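Local coordinates for protein FmtA (Staphylococcus aureus, PDB 5ZH8) that removes D-alanyl groups from wall and lipoteichoic acids as an esterase, and affects methicillin resistance and autolysis, at residues K163-L167 with K168-L172. Sequence-based numbering, arbitrary orientation.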
# COMPACT_ATOMS: atom_id res chain seq x y z
N LYS A 163 9.89 3.09 -32.73
CA LYS A 163 8.89 2.47 -33.59
C LYS A 163 7.58 3.23 -33.41
O LYS A 163 7.39 3.89 -32.38
CB LYS A 163 8.72 1.00 -33.19
CG LYS A 163 10.01 0.19 -33.26
CD LYS A 163 9.80 -1.28 -32.96
CE LYS A 163 9.57 -1.56 -31.47
NZ LYS A 163 10.80 -1.45 -30.63
N PRO A 164 6.67 3.15 -34.39
CA PRO A 164 5.39 3.86 -34.26
C PRO A 164 4.49 3.23 -33.21
O PRO A 164 4.44 2.00 -33.10
CB PRO A 164 4.77 3.72 -35.65
CG PRO A 164 5.34 2.46 -36.19
CD PRO A 164 6.74 2.40 -35.66
N ILE A 165 3.79 4.06 -32.44
CA ILE A 165 2.87 3.59 -31.40
C ILE A 165 1.45 4.01 -31.71
O ILE A 165 1.14 5.20 -31.63
CB ILE A 165 3.21 4.24 -30.04
CG1 ILE A 165 4.67 3.99 -29.64
CG2 ILE A 165 2.24 3.76 -28.96
CD1 ILE A 165 5.14 4.90 -28.52
N PRO A 166 0.56 3.06 -32.07
CA PRO A 166 -0.82 3.49 -32.31
C PRO A 166 -1.48 3.98 -31.02
O PRO A 166 -1.11 3.52 -29.93
CB PRO A 166 -1.50 2.22 -32.83
CG PRO A 166 -0.64 1.09 -32.39
CD PRO A 166 0.76 1.62 -32.31
N LEU A 167 -2.43 4.90 -31.14
CA LEU A 167 -3.17 5.41 -29.98
C LEU A 167 -3.76 4.27 -29.16
O LEU A 167 -3.81 4.35 -27.94
CB LEU A 167 -4.30 6.34 -30.41
CG LEU A 167 -3.95 7.71 -30.99
CD1 LEU A 167 -5.23 8.43 -31.39
CD2 LEU A 167 -3.16 8.53 -29.99
N LYS A 168 -4.20 3.22 -29.86
CA LYS A 168 -4.80 2.05 -29.23
C LYS A 168 -3.86 1.36 -28.25
O LYS A 168 -4.29 0.89 -27.20
CB LYS A 168 -5.28 1.05 -30.29
CG LYS A 168 -6.16 -0.05 -29.71
CD LYS A 168 -6.74 -0.96 -30.78
CE LYS A 168 -7.99 -1.66 -30.24
NZ LYS A 168 -8.38 -2.86 -31.03
N ASP A 169 -2.57 1.29 -28.60
CA ASP A 169 -1.57 0.65 -27.74
C ASP A 169 -1.30 1.44 -26.45
O ASP A 169 -0.96 0.85 -25.43
CB ASP A 169 -0.27 0.41 -28.51
CG ASP A 169 -0.38 -0.74 -29.51
OD1 ASP A 169 -1.44 -1.39 -29.54
OD2 ASP A 169 0.59 -0.98 -30.25
N LEU A 170 -1.44 2.76 -26.51
CA LEU A 170 -1.39 3.59 -25.31
C LEU A 170 -2.63 3.33 -24.46
O LEU A 170 -2.53 3.05 -23.27
CB LEU A 170 -1.34 5.07 -25.67
CG LEU A 170 -0.18 5.59 -26.49
CD1 LEU A 170 -0.49 7.00 -26.96
CD2 LEU A 170 1.11 5.58 -25.69
N MET A 171 -3.79 3.43 -25.10
CA MET A 171 -5.08 3.21 -24.45
C MET A 171 -5.15 1.86 -23.73
O MET A 171 -5.69 1.78 -22.63
CB MET A 171 -6.20 3.32 -25.50
CG MET A 171 -7.61 3.13 -24.97
SD MET A 171 -8.12 1.39 -24.89
CE MET A 171 -8.32 0.98 -26.61
N LEU A 172 -4.59 0.82 -24.35
CA LEU A 172 -4.64 -0.54 -23.80
C LEU A 172 -3.46 -0.87 -22.87
O LEU A 172 -3.37 -2.00 -22.38
CB LEU A 172 -4.69 -1.57 -24.94
CG LEU A 172 -5.90 -1.60 -25.87
CD1 LEU A 172 -5.63 -2.53 -27.05
CD2 LEU A 172 -7.17 -2.02 -25.15
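The D169 carboxylate turns one face to the P166 ring. CG and CD of the proline lie over that face, and the two side chains cross obliquely. Between the side chains, the nearest atoms are P166 CG and D169 OD2, 3.2 Å apart. The D169 torsion sets this up: CG stands beside its own backbone N (chi1 -74°), which brings the carboxylate back to the proline. Both oxygens have partners. OD1 accepts a hydrogen bond from Q174, and OD2 forms a salt bridge with K207. Together these probably fix the rotation of the group.

P166 is the N-cap of the short helix 167-171, in the alpha/beta serine beta-lactamase fold. A proline has no N-H, so D169, three residues on, cannot close a capping box with it. An acid in this first turn would still favour the helix dipole. The first-turn bond is bent: D169 N reaches P166 O at 3.0 Å from above the carbonyl plane. M171 N meets L167 O at 3.0 Å almost straight (173°) and in the carbonyl plane. L170 N adds a weak bond to the same oxygen.

On the apolar side, I165 CG2 sits 3.9 Å from L170 CG, the side chains crossing at about a right angle. L167 CD2 is 4.3 Å from L170 CD1. V152 touches all three residues, and L219 of helix 213-227 packs on both leucines.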